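Local atomic coordinates of ORF48 (Lactococcus phage TP901-1, PDB entry 3U6X), a protein that probably serves as the upper baseplate protein of a lactococcal phage, of which this fragment is an immunoglobulin-like domain within the host-recognition organelle. Residues 16-21 with 46-51. Sequence-based numbering, arbitrary orientation.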
ATOM      1  N   VAL V  16     -29.255  39.224  -5.162  1.00 45.02           N
ATOM      2  CA  VAL V  16     -30.144  39.158  -6.315  1.00 43.85           C
ATOM      3  C   VAL V  16     -29.565  40.084  -7.379  1.00 44.83           C
ATOM      4  O   VAL V  16     -29.161  41.218  -7.085  1.00 42.60           O
ATOM      5  CB  VAL V  16     -31.624  39.517  -5.959  1.00 48.11           C
ATOM      6  CG1 VAL V  16     -32.528  39.483  -7.191  1.00 47.73           C
ATOM      7  CG2 VAL V  16     -32.175  38.586  -4.888  1.00 47.91           C
ATOM      8  N   LYS V  17     -29.485  39.562  -8.612  1.00 41.12           N
ATOM      9  CA  LYS V  17     -29.014  40.297  -9.771  1.00 40.32           C
ATOM     10  C   LYS V  17     -30.092  40.242 -10.845  1.00 43.50           C
ATOM     11  O   LYS V  17     -30.630  39.162 -11.154  1.00 42.49           O
ATOM     12  CB  LYS V  17     -27.671  39.754 -10.254  1.00 42.87           C
ATOM     13  CG  LYS V  17     -26.488  40.324  -9.499  1.00 55.26           C
ATOM     14  CD  LYS V  17     -25.280  39.397  -9.639  1.00 70.66           C
ATOM     15  CE  LYS V  17     -24.044  39.957  -8.983  1.00 83.50           C
ATOM     16  NZ  LYS V  17     -22.936  38.968  -9.005  1.00 94.25           N
ATOM     17  N   VAL V  18     -30.480  41.437 -11.343  1.00 39.32           N
ATOM     18  CA  VAL V  18     -31.560  41.587 -12.316  1.00 38.04           C
ATOM     19  C   VAL V  18     -30.993  42.042 -13.647  1.00 43.76           C
ATOM     20  O   VAL V  18     -30.127  42.921 -13.664  1.00 44.04           O
ATOM     21  CB  VAL V  18     -32.695  42.519 -11.801  1.00 40.33           C
ATOM     22  CG1 VAL V  18     -33.861  42.573 -12.782  1.00 39.66           C
ATOM     23  CG2 VAL V  18     -33.189  42.077 -10.434  1.00 39.85           C
ATOM     24  N   THR V  19     -31.476  41.414 -14.751  1.00 40.89           N
ATOM     25  CA  THR V  19     -31.116  41.695 -16.141  1.00 40.61           C
ATOM     26  C   THR V  19     -32.373  41.880 -17.024  1.00 45.68           C
ATOM     27  O   THR V  19     -33.428  41.287 -16.770  1.00 44.95           O
ATOM     28  CB  THR V  19     -30.138  40.664 -16.707  1.00 46.33           C
ATOM     29  OG1 THR V  19     -30.644  39.342 -16.530  1.00 47.05           O
ATOM     30  CG2 THR V  19     -28.753  40.790 -16.144  1.00 43.19           C
ATOM     31  N   SER V  20     -32.233  42.706 -18.066  1.00 42.47           N
ATOM     32  CA  SER V  20     -33.279  43.038 -19.031  1.00 41.62           C
ATOM     33  C   SER V  20     -32.773  42.724 -20.431  1.00 45.55           C
ATOM     34  O   SER V  20     -31.673  43.145 -20.806  1.00 45.95           O
ATOM     35  CB  SER V  20     -33.628  44.520 -18.930  1.00 43.74           C
ATOM     36  OG  SER V  20     -34.689  44.863 -19.801  1.00 53.15           O
ATOM     37  N   TYR V  21     -33.557  41.965 -21.190  1.00 40.56           N
ATOM     38  CA  TYR V  21     -33.215  41.575 -22.558  1.00 39.89           C
ATOM     39  C   TYR V  21     -34.461  41.224 -23.381  1.00 46.99           C
ATOM     40  O   TYR V  21     -35.508  40.859 -22.833  1.00 46.32           O
ATOM     41  CB  TYR V  21     -32.170  40.432 -22.604  1.00 39.42           C
ATOM     42  CG  TYR V  21     -32.501  39.253 -21.718  1.00 38.72           C
ATOM     43  CD1 TYR V  21     -32.071  39.209 -20.393  1.00 39.58           C
ATOM     44  CD2 TYR V  21     -33.260  38.187 -22.198  1.00 38.89           C
ATOM     45  CE1 TYR V  21     -32.429  38.160 -19.555  1.00 38.68           C
ATOM     46  CE2 TYR V  21     -33.601  37.119 -21.375  1.00 39.70           C
ATOM     47  CZ  TYR V  21     -33.195  37.118 -20.049  1.00 47.43           C
ATOM     48  OH  TYR V  21     -33.524  36.064 -19.237  1.00 50.04           O
ATOM     49  N   VAL V  46     -29.742  45.636 -14.644  1.00 37.78           N
ATOM     50  CA  VAL V  46     -30.732  46.508 -14.012  1.00 38.11           C
ATOM     51  C   VAL V  46     -30.202  46.975 -12.626  1.00 44.36           C
ATOM     52  O   VAL V  46     -29.824  46.125 -11.803  1.00 45.92           O
ATOM     53  CB  VAL V  46     -32.134  45.823 -13.927  1.00 40.92           C
ATOM     54  CG1 VAL V  46     -33.169  46.729 -13.285  1.00 40.12           C
ATOM     55  CG2 VAL V  46     -32.614  45.389 -15.305  1.00 40.40           C
ATOM     56  N   PRO V  47     -30.123  48.302 -12.357  1.00 40.21           N
ATOM     57  CA  PRO V  47     -29.686  48.737 -11.013  1.00 40.35           C
ATOM     58  C   PRO V  47     -30.779  48.392  -9.995  1.00 48.33           C
ATOM     59  O   PRO V  47     -31.975  48.592 -10.264  1.00 49.93           O
ATOM     60  CB  PRO V  47     -29.478  50.249 -11.154  1.00 41.10           C
ATOM     61  CG  PRO V  47     -30.186  50.645 -12.373  1.00 45.24           C
ATOM     62  CD  PRO V  47     -30.552  49.442 -13.194  1.00 41.20           C
ATOM     63  N   VAL V  48     -30.381  47.780  -8.866  1.00 44.44           N
ATOM     64  CA  VAL V  48     -31.341  47.365  -7.849  1.00 43.28           C
ATOM     65  C   VAL V  48     -31.013  47.904  -6.471  1.00 46.41           C
ATOM     66  O   VAL V  48     -29.856  48.169  -6.143  1.00 44.48           O
ATOM     67  CB  VAL V  48     -31.624  45.824  -7.836  1.00 46.43           C
ATOM     68  CG1 VAL V  48     -32.201  45.359  -9.163  1.00 45.95           C
ATOM     69  CG2 VAL V  48     -30.383  44.998  -7.456  1.00 45.92           C
ATOM     70  N   SER V  49     -32.050  48.009  -5.652  1.00 44.10           N
ATOM     71  CA  SER V  49     -31.954  48.396  -4.249  1.00 44.20           C
ATOM     72  C   SER V  49     -32.569  47.217  -3.482  1.00 46.40           C
ATOM     73  O   SER V  49     -33.727  46.879  -3.701  1.00 46.41           O
ATOM     74  CB  SER V  49     -32.678  49.717  -3.984  1.00 47.44           C
ATOM     75  OG  SER V  49     -32.355  50.215  -2.695  1.00 58.35           O
ATOM     76  N   LEU V  50     -31.759  46.508  -2.705  1.00 40.80           N
ATOM     77  CA  LEU V  50     -32.212  45.327  -1.975  1.00 39.16           C
ATOM     78  C   LEU V  50     -32.488  45.571  -0.475  1.00 41.32           C
ATOM     79  O   LEU V  50     -31.807  46.348   0.220  1.00 39.33           O
ATOM     80  CB  LEU V  50     -31.305  44.099  -2.228  1.00 38.85           C
ATOM     81  CG  LEU V  50     -31.016  43.758  -3.695  1.00 42.62           C
ATOM     82  CD1 LEU V  50     -30.005  42.676  -3.806  1.00 42.45           C
ATOM     83  CD2 LEU V  50     -32.265  43.393  -4.442  1.00 44.11           C
ATOM     84  N   SER V  51     -33.536  44.906  -0.015  1.00 38.18           N
ATOM     85  CA  SER V  51     -34.118  44.997   1.310  1.00 38.25           C
ATOM     86  C   SER V  51     -34.547  43.561   1.704  1.00 40.99           C
ATOM     87  O   SER V  51     -35.108  42.843   0.867  1.00 40.04           O
ATOM     88  CB  SER V  51     -35.349  45.892   1.213  1.00 43.09           C
ATOM     89  OG  SER V  51     -35.578  46.579   2.423  1.00 59.11           O
TER
HETATM   90  O   HOH W   1     -28.787  43.968 -10.627  1.00 42.17           O
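Val18 overlaps two valines of 46-51 at once, crossing each at a slant: its CG1 lies 3.9 Å from CB of Val46, and its CG2 meets CG1 of Val48 at 3.7 Å. The rotation of Val18 explains the division of labour: CG1, anti to the backbone N (chi1 -175°), lies beside the carbonyl carbon whose O takes the bond from Val46 N and so falls on the Val46 side, while CG2, anti to that carbon, faces Val48. Farther along, Val46 CG2 reaches Ser20 CB at 3.9 Å. At the other end Leu50 CD1 lies against the backbone of Val16, 3.7 Å from the carbonyl O.

Two neighbouring inner strands of the immunoglobulin-like domain's antiparallel sheet meet here, their seam opening where 47-48 leaves regular strand geometry. One direct bond joins the backbones: Val46 N donates to Val18 O over 2.9 Å. Beside it a water accepts from Val18 N and donates to Val46 O (2.7 Å). Beyond it strand 43-53 pulls away, leaving the CA atoms of Val16 and Leu50 7.8 Å apart.

On its far side 16-21 bonds to strand 86-92, whose Phe90 touches Val18. Ser51 pairs antiparallel with a strand of a second copy of this protein, continuing the sheet across the interface. The chemistry implies a junction held mainly by branched aliphatic groups, one water bridging the backbones just before the strands part.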